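Local coordinates for protein phospholipase C-beta (PLC-beta) (Sepia officinalis, PDB 3QR0) that belongs to the beta class of phospholipases C, joining PH, EF-hand-like, TIM-barrel and C2 domains in one chain and holding a calcium ion in its barrel, at residues K465-N470 against V518-P523; Q522-T527 against H538-S543. All blocks are in the same frame, centred on the assembly; numbering follows the deposited sequence. Where two conformers were deposited one is given.

Interactions 1 and 2 share Gln522 and Pro523, so the short strand 522-523 of the Y domain has a neighbour on each edge: strand 466-469 of the X domain in 465-470 against 518-523, and strand 540-545 in 522-527 against 538-543. The first junction is bridged by packing and a water, the second by direct backbone bonds. Their centres lie 11 Å apart. Lys469 ties them together, its CE packing 3.7 Å from Ser543 CB and 3.8 Å from Met541 SD. Its side chain is about 9 Å from the calcium ion, which sits at Asn339, Glu368, Asp370 and Glu417. The side chain of Pro523 is about 13 Å from the calcium ion.

Interaction 1 (K465-N470 against V518-P523); sequences KILIKN and VNYIQP
Ile521 sets a forked side chain against one face of strand 466-469, over Leu467 and Lys469. Its CG1 branch meets Leu467 CD2 at 3.7 Å, the two side chains crossing at about a right angle, while CG2, placed anti to the backbone N by a chi1 of -41°, rests 3.8 Å from Lys469 CB. Leu467 CD2 is the bump on the other side: it fills the notch between Ile521 CG1 and Tyr520 CB and reaches the edge of the tyrosine ring. Farther along, Asn470 offers its backbone carbonyl as a ridge. Val518 CG2 packs 3.7 Å from Asn470 CB beside it, and Pro523 brings CD to 3.1 Å from Asn470 O. Past these, Lys469 NZ bonds to Ser415 and Asn470 OD1 to Asn418. No direct hydrogen bond crosses the seam. A CA-H...O contact, Lys469 CA to Ile521 O, and a water stand in for one: the water accepts from Asn519 N at 2.8 Å and Ile521 N at 3.0 Å, and lies 2.9 Å from Ile468 O, to which it can donate. Here the last X-domain strand of the TIM barrel meets the first Y-domain strand. Apolar branches and one water thus close the barrel wall, at the cost of Asn470 N, buried with no partner.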
ATOM      1  N   LYS A 465       8.064  18.248   8.437  1.00 24.57           N
ATOM      2  CA  LYS A 465       7.516  18.884   9.632  1.00 24.57           C
ATOM      3  C   LYS A 465       6.426  18.027  10.274  1.00 23.87           C
ATOM      4  O   LYS A 465       5.650  17.359   9.580  1.00 23.28           O
ATOM      5  CB  LYS A 465       6.960  20.275   9.315  1.00 24.99           C
ATOM      6  CG  LYS A 465       7.992  21.267   8.775  1.00 26.23           C
ATOM      7  CD  LYS A 465       9.013  21.645   9.831  1.00 27.75           C
ATOM      8  CE  LYS A 465      10.104  22.542   9.272  1.00 29.71           C
ATOM      9  NZ  LYS A 465      11.220  22.646  10.243  1.00 31.10           N
ATOM     10  N   ILE A 466       6.405  18.045  11.605  1.00 23.74           N
ATOM     11  CA  ILE A 466       5.410  17.347  12.409  1.00 23.41           C
ATOM     12  C   ILE A 466       4.503  18.404  13.022  1.00 23.76           C
ATOM     13  O   ILE A 466       4.982  19.333  13.684  1.00 23.87           O
ATOM     14  CB  ILE A 466       6.077  16.519  13.527  1.00 23.57           C
ATOM     15  CG1 ILE A 466       6.863  15.351  12.920  1.00 22.98           C
ATOM     16  CG2 ILE A 466       5.023  15.996  14.523  1.00 23.47           C
ATOM     17  CD1 ILE A 466       7.917  14.770  13.850  1.00 22.61           C
ATOM     18  N   LEU A 467       3.203  18.287  12.758  1.00 23.48           N
ATOM     19  CA  LEU A 467       2.212  19.213  13.294  1.00 24.01           C
ATOM     20  C   LEU A 467       1.452  18.563  14.437  1.00 23.96           C
ATOM     21  O   LEU A 467       1.155  17.362  14.395  1.00 23.37           O
ATOM     22  CB  LEU A 467       1.233  19.666  12.209  1.00 24.16           C
ATOM     23  CG  LEU A 467       1.808  20.667  11.209  1.00 25.47           C
ATOM     24  CD1 LEU A 467       2.577  19.936  10.130  1.00 26.31           C
ATOM     25  CD2 LEU A 467       0.698  21.524  10.597  1.00 27.78           C
ATOM     26  N   ILE A 468       1.153  19.361  15.456  1.00 24.40           N
ATOM     27  CA  ILE A 468       0.445  18.887  16.632  1.00 24.86           C
ATOM     28  C   ILE A 468      -0.998  19.348  16.594  1.00 25.06           C
ATOM     29  O   ILE A 468      -1.266  20.547  16.533  1.00 25.27           O
ATOM     30  CB  ILE A 468       1.064  19.420  17.946  1.00 25.54           C
ATOM     31  CG1 ILE A 468       2.561  19.110  18.011  1.00 25.99           C
ATOM     32  CG2 ILE A 468       0.338  18.811  19.149  1.00 25.68           C
ATOM     33  CD1 ILE A 468       2.893  17.640  17.918  1.00 25.51           C
ATOM     34  N   LYS A 469      -1.912  18.383  16.646  1.00 25.10           N
ATOM     35  CA  LYS A 469      -3.340  18.644  16.771  1.00 25.73           C
ATOM     36  C   LYS A 469      -3.737  18.393  18.223  1.00 26.64           C
ATOM     37  O   LYS A 469      -3.761  17.250  18.690  1.00 26.18           O
ATOM     38  CB  LYS A 469      -4.134  17.745  15.820  1.00 25.30           C
ATOM     39  CG  LYS A 469      -5.646  17.741  16.040  1.00 25.95           C
ATOM     40  CD  LYS A 469      -6.322  16.665  15.202  1.00 26.09           C
ATOM     41  CE  LYS A 469      -7.701  16.304  15.740  1.00 26.76           C
ATOM     42  NZ  LYS A 469      -7.665  15.748  17.136  1.00 28.59           N
ATOM     43  N   ASN A 470      -4.031  19.479  18.929  1.00 27.98           N
ATOM     44  CA  ASN A 470      -4.409  19.444  20.335  1.00 29.24           C
ATOM     45  C   ASN A 470      -5.234  20.682  20.636  1.00 30.57           C
ATOM     46  O   ASN A 470      -5.082  21.707  19.967  1.00 30.38           O
ATOM     47  CB  ASN A 470      -3.158  19.416  21.217  1.00 29.44           C
ATOM     48  CG  ASN A 470      -3.464  19.103  22.673  1.00 30.59           C
ATOM     49  OD1 ASN A 470      -3.393  17.950  23.097  1.00 30.66           O
ATOM     50  ND2 ASN A 470      -3.796  20.131  23.450  1.00 30.59           N
ATOM     51  N   VAL A 518       0.377  24.146  19.021  1.00 28.29           N
ATOM     52  CA  VAL A 518      -0.716  24.040  18.053  1.00 27.32           C
ATOM     53  C   VAL A 518      -0.796  25.304  17.208  1.00 27.68           C
ATOM     54  O   VAL A 518      -0.669  26.413  17.725  1.00 28.43           O
ATOM     55  CB  VAL A 518      -2.070  23.799  18.756  1.00 27.29           C
ATOM     56  CG1 VAL A 518      -3.186  23.622  17.734  1.00 26.09           C
ATOM     57  CG2 VAL A 518      -1.983  22.576  19.672  1.00 26.28           C
ATOM     58  N   ASN A 519      -0.992  25.133  15.905  1.00 27.01           N
ATOM     59  CA  ASN A 519      -1.133  26.277  15.000  1.00 27.22           C
ATOM     60  C   ASN A 519      -2.123  26.012  13.869  1.00 26.58           C
ATOM     61  O   ASN A 519      -3.258  26.471  13.938  1.00 26.83           O
ATOM     62  CB  ASN A 519       0.233  26.750  14.468  1.00 27.40           C
ATOM     63  CG  ASN A 519       1.199  25.606  14.208  1.00 26.37           C
ATOM     64  OD1 ASN A 519       0.970  24.781  13.331  1.00 25.81           O
ATOM     65  ND2 ASN A 519       2.290  25.560  14.967  1.00 26.86           N
ATOM     66  N   TYR A 520      -1.709  25.267  12.844  1.00 25.92           N
ATOM     67  CA  TYR A 520      -2.539  25.101  11.647  1.00 25.87           C
ATOM     68  C   TYR A 520      -3.616  24.035  11.788  1.00 25.34           C
ATOM     69  O   TYR A 520      -4.578  24.025  11.016  1.00 25.35           O
ATOM     70  CB  TYR A 520      -1.667  24.798  10.424  1.00 25.79           C
ATOM     71  CG  TYR A 520      -0.777  25.960  10.073  1.00 25.77           C
ATOM     72  CD1 TYR A 520      -1.317  27.141   9.578  1.00 25.83           C
ATOM     73  CD2 TYR A 520       0.601  25.890  10.263  1.00 26.19           C
ATOM     74  CE1 TYR A 520      -0.514  28.219   9.271  1.00 26.81           C
ATOM     75  CE2 TYR A 520       1.414  26.958   9.957  1.00 26.72           C
ATOM     76  CZ  TYR A 520       0.854  28.125   9.464  1.00 27.28           C
ATOM     77  OH  TYR A 520       1.662  29.191   9.159  1.00 26.51           O
ATOM     78  N   ILE A 521      -3.458  23.137  12.757  1.00 25.05           N
ATOM     79  CA  ILE A 521      -4.402  22.042  12.933  1.00 24.58           C
ATOM     80  C   ILE A 521      -5.050  22.172  14.293  1.00 24.67           C
ATOM     81  O   ILE A 521      -4.803  21.366  15.192  1.00 24.40           O
ATOM     82  CB  ILE A 521      -3.730  20.649  12.793  1.00 23.94           C
ATOM     83  CG1 ILE A 521      -2.715  20.628  11.645  1.00 24.48           C
ATOM     84  CG2 ILE A 521      -4.798  19.580  12.581  1.00 23.83           C
ATOM     85  CD1 ILE A 521      -3.304  20.879  10.272  1.00 23.58           C
ATOM     86  N   GLN A 522      -5.881  23.198  14.445  1.00 25.21           N
ATOM     87  CA  GLN A 522      -6.513  23.481  15.721  1.00 25.81           C
ATOM     88  C   GLN A 522      -7.888  22.827  15.793  1.00 25.78           C
ATOM     89  O   GLN A 522      -8.798  23.235  15.083  1.00 26.02           O
ATOM     90  CB  GLN A 522      -6.643  24.989  15.944  1.00 26.66           C
ATOM     91  CG  GLN A 522      -7.141  25.335  17.325  1.00 27.44           C
ATOM     92  CD  GLN A 522      -7.401  26.812  17.510  1.00 29.56           C
ATOM     93  OE1 GLN A 522      -6.873  27.652  16.773  1.00 27.68           O
ATOM     94  NE2 GLN A 522      -8.221  27.139  18.508  1.00 30.65           N
ATOM     95  N   PRO A 523      -8.047  21.816  16.665  1.00 25.78           N
ATOM     96  CA  PRO A 523      -9.345  21.164  16.790  1.00 25.95           C
ATOM     97  C   PRO A 523     -10.319  22.015  17.589  1.00 26.66           C
ATOM     98  O   PRO A 523      -9.996  22.439  18.696  1.00 27.17           O
ATOM     99  CB  PRO A 523      -9.018  19.869  17.538  1.00 25.65           C
ATOM    100  CG  PRO A 523      -7.807  20.187  18.341  1.00 25.68           C
ATOM    101  CD  PRO A 523      -7.085  21.325  17.664  1.00 25.51           C
TER
HETATM  102  O   HOH W   1      -1.074  22.649  14.582  1.00 22.56           O

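Interaction 2 (Q522-T527 against H538-S543)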
ATOM      1  N   GLN A 522      -5.881  23.198  14.445  1.00 25.21           N
ATOM      2  CA  GLN A 522      -6.513  23.481  15.721  1.00 25.81           C
ATOM      3  C   GLN A 522      -7.888  22.827  15.793  1.00 25.78           C
ATOM      4  O   GLN A 522      -8.798  23.235  15.083  1.00 26.02           O
ATOM      5  CB  GLN A 522      -6.643  24.989  15.944  1.00 26.66           C
ATOM      6  CG  GLN A 522      -7.141  25.335  17.325  1.00 27.44           C
ATOM      7  CD  GLN A 522      -7.401  26.812  17.510  1.00 29.56           C
ATOM      8  OE1 GLN A 522      -6.873  27.652  16.773  1.00 27.68           O
ATOM      9  NE2 GLN A 522      -8.221  27.139  18.508  1.00 30.65           N
ATOM     10  N   PRO A 523      -8.047  21.816  16.665  1.00 25.78           N
ATOM     11  CA  PRO A 523      -9.345  21.164  16.790  1.00 25.95           C
ATOM     12  C   PRO A 523     -10.319  22.015  17.589  1.00 26.66           C
ATOM     13  O   PRO A 523      -9.996  22.439  18.696  1.00 27.17           O
ATOM     14  CB  PRO A 523      -9.018  19.869  17.538  1.00 25.65           C
ATOM     15  CG  PRO A 523      -7.807  20.187  18.341  1.00 25.68           C
ATOM     16  CD  PRO A 523      -7.085  21.325  17.664  1.00 25.51           C
ATOM     17  N   VAL A 524     -11.493  22.263  17.021  1.00 27.09           N
ATOM     18  CA  VAL A 524     -12.530  23.044  17.684  1.00 27.96           C
ATOM     19  C   VAL A 524     -13.856  22.299  17.634  1.00 28.23           C
ATOM     20  O   VAL A 524     -14.071  21.444  16.770  1.00 27.19           O
ATOM     21  CB  VAL A 524     -12.712  24.440  17.035  1.00 28.60           C
ATOM     22  CG1 VAL A 524     -11.417  25.247  17.115  1.00 28.55           C
ATOM     23  CG2 VAL A 524     -13.188  24.314  15.585  1.00 28.07           C
ATOM     24  N   HIS A 525     -14.727  22.634  18.579  0.70 29.07           N
ATOM     25  CA  HIS A 525     -16.103  22.146  18.627  0.70 29.71           C
ATOM     26  C   HIS A 525     -16.842  22.548  17.344  0.70 29.46           C
ATOM     27  O   HIS A 525     -16.883  23.723  17.002  0.70 29.83           O
ATOM     28  CB  HIS A 525     -16.775  22.761  19.870  0.70 30.76           C
ATOM     29  CG  HIS A 525     -18.214  22.392  20.051  0.70 32.24           C
ATOM     30  ND1 HIS A 525     -18.616  21.177  20.565  0.70 34.07           N
ATOM     31  CD2 HIS A 525     -19.348  23.101  19.833  0.70 33.77           C
ATOM     32  CE1 HIS A 525     -19.936  21.142  20.625  0.70 34.31           C
ATOM     33  NE2 HIS A 525     -20.404  22.298  20.189  0.70 34.29           N
ATOM     34  N   PHE A 526     -17.398  21.576  16.621  1.00 29.17           N
ATOM     35  CA  PHE A 526     -18.178  21.880  15.420  1.00 29.33           C
ATOM     36  C   PHE A 526     -19.567  22.381  15.824  1.00 30.29           C
ATOM     37  O   PHE A 526     -20.201  21.815  16.708  1.00 30.41           O
ATOM     38  CB  PHE A 526     -18.303  20.647  14.520  1.00 28.70           C
ATOM     39  CG  PHE A 526     -18.939  20.935  13.186  1.00 28.50           C
ATOM     40  CD1 PHE A 526     -18.160  21.257  12.083  1.00 28.18           C
ATOM     41  CD2 PHE A 526     -20.321  20.898  13.039  1.00 29.01           C
ATOM     42  CE1 PHE A 526     -18.747  21.531  10.853  1.00 28.75           C
ATOM     43  CE2 PHE A 526     -20.916  21.173  11.817  1.00 29.63           C
ATOM     44  CZ  PHE A 526     -20.131  21.484  10.720  1.00 28.76           C
ATOM     45  N   THR A 527     -20.026  23.453  15.188  1.00 30.89           N
ATOM     46  CA  THR A 527     -21.372  23.970  15.436  1.00 31.82           C
ATOM     47  C   THR A 527     -22.216  23.764  14.182  1.00 31.57           C
ATOM     48  O   THR A 527     -23.017  22.835  14.132  1.00 31.63           O
ATOM     49  CB  THR A 527     -21.354  25.447  15.883  1.00 32.52           C
ATOM     50  OG1 THR A 527     -20.630  26.241  14.936  1.00 33.19           O
ATOM     51  CG2 THR A 527     -20.693  25.575  17.243  1.00 33.01           C
ATOM     52  N   HIS A 538      -9.253  29.113   8.455  1.00 29.16           N
ATOM     53  CA  HIS A 538      -8.840  27.919   7.713  1.00 28.36           C
ATOM     54  C   HIS A 538      -8.024  26.944   8.574  1.00 27.83           C
ATOM     55  O   HIS A 538      -7.834  25.788   8.195  1.00 27.09           O
ATOM     56  CB  HIS A 538      -8.009  28.313   6.489  1.00 28.64           C
ATOM     57  CG  HIS A 538      -8.766  29.082   5.447  1.00 30.01           C
ATOM     58  ND1 HIS A 538      -8.669  28.798   4.102  1.00 32.52           N
ATOM     59  CD2 HIS A 538      -9.612  30.134   5.545  1.00 32.30           C
ATOM     60  CE1 HIS A 538      -9.418  29.644   3.416  1.00 32.41           C
ATOM     61  NE2 HIS A 538     -10.002  30.466   4.269  1.00 32.52           N
ATOM     62  N   TYR A 539      -7.542  27.427   9.715  1.00 27.95           N
ATOM     63  CA  TYR A 539      -6.702  26.649  10.634  1.00 27.80           C
ATOM     64  C   TYR A 539      -7.531  26.016  11.758  1.00 27.77           C
ATOM     65  O   TYR A 539      -6.990  25.308  12.613  1.00 28.05           O
ATOM     66  CB  TYR A 539      -5.613  27.544  11.230  1.00 28.31           C
ATOM     67  CG  TYR A 539      -6.166  28.800  11.851  1.00 29.20           C
ATOM     68  CD1 TYR A 539      -6.642  28.794  13.154  1.00 29.64           C
ATOM     69  CD2 TYR A 539      -6.236  29.989  11.130  1.00 30.01           C
ATOM     70  CE1 TYR A 539      -7.162  29.929  13.730  1.00 31.06           C
ATOM     71  CE2 TYR A 539      -6.763  31.134  11.700  1.00 31.43           C
ATOM     72  CZ  TYR A 539      -7.221  31.091  13.008  1.00 31.89           C
ATOM     73  OH  TYR A 539      -7.746  32.208  13.604  1.00 34.52           O
ATOM     74  N   GLU A 540      -8.834  26.279  11.774  1.00 27.78           N
ATOM     75  CA  GLU A 540      -9.724  25.549  12.661  1.00 27.86           C
ATOM     76  C   GLU A 540     -10.210  24.308  11.933  1.00 27.08           C
ATOM     77  O   GLU A 540     -10.510  24.349  10.739  1.00 27.07           O
ATOM     78  CB  GLU A 540     -10.887  26.415  13.134  1.00 28.57           C
ATOM     79  CG  GLU A 540     -10.456  27.486  14.131  1.00 30.07           C
ATOM     80  CD  GLU A 540     -11.617  28.157  14.834  1.00 31.40           C
ATOM     81  OE1 GLU A 540     -12.778  27.998  14.396  1.00 32.30           O
ATOM     82  OE2 GLU A 540     -11.362  28.863  15.830  1.00 33.02           O
ATOM     83  N   MET A 541     -10.236  23.191  12.646  1.00 26.60           N
ATOM     84  CA  MET A 541     -10.675  21.925  12.067  1.00 25.87           C
ATOM     85  C   MET A 541     -11.504  21.183  13.091  1.00 25.86           C
ATOM     86  O   MET A 541     -11.551  21.562  14.265  1.00 25.75           O
ATOM     87  CB  MET A 541      -9.473  21.084  11.612  1.00 25.49           C
ATOM     88  CG  MET A 541      -8.488  20.670  12.708  1.00 25.79           C
ATOM     89  SD  MET A 541      -8.977  19.185  13.627  1.00 26.65           S
ATOM     90  CE  MET A 541      -8.803  17.921  12.373  1.00 26.66           C
ATOM     91  N   SER A 542     -12.180  20.143  12.637  1.00 25.66           N
ATOM     92  CA  SER A 542     -12.955  19.319  13.532  1.00 26.15           C
ATOM     93  C   SER A 542     -12.630  17.857  13.307  1.00 25.19           C
ATOM     94  O   SER A 542     -12.396  17.417  12.177  1.00 24.66           O
ATOM     95  CB  SER A 542     -14.448  19.604  13.377  1.00 27.06           C
ATOM     96  OG  SER A 542     -14.790  20.809  14.061  1.00 29.39           O
ATOM     97  N   SER A 543     -12.567  17.125  14.411  1.00 25.03           N
ATOM     98  CA  SER A 543     -12.342  15.692  14.389  1.00 24.45           C
ATOM     99  C   SER A 543     -13.666  15.077  14.808  1.00 24.21           C
ATOM    100  O   SER A 543     -14.092  15.248  15.945  1.00 24.55           O
ATOM    101  CB  SER A 543     -11.215  15.315  15.354  1.00 24.52           C
ATOM    102  OG  SER A 543     -10.872  13.939  15.237  1.00 25.59           O
TER
HETATM  103  O   HOH W   2     -13.181  18.512  16.896  1.00 31.94           O
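A parallel beta-alpha-beta unit of the TIM barrel, strand 522-523, helix 529-535 and strand 540-545, brings Gln522 beside Glu540 and Pro523 beside Met541. Gln522 N donates to Tyr539 O at 3.0 Å, Gln522 O accepts from Met541 N at 2.8 Å, and Val524 N gives to Met541 O, also at 2.8 Å. Above the face carrying Gln522 and Glu540, the glutamine side chain runs alongside Tyr539 and points the same way; its OE1 lies in the ring plane at the edge, 3.8 Å from Tyr539 CD1, with amide and ring planes 22° apart. Glu540 crosses Val524 at about a right angle, so that Val524 CG1 presses on Glu540 CD at 3.7 Å. Salt bridges to Lys535 and Arg537 hold that carboxylate. On the other face Met541 curls over the neighbouring strand: a chi1 of 62° puts CG between the backbone N and carbonyl carbon, and further bends bring SD to 3.7 Å from Pro523 CA. Where the strand 522-523 ends, Ser542 OG takes over the pairing, donating to Val524 O at 2.9 Å from a position tilted 30° out of the carbonyl plane; it also lies at the edge of the Phe526 ring. A water donates to the same Val524 O and accepts from Ser543 N. Two donors therefore grip one carbonyl, and serine and water extend the strand pairing after the backbones part.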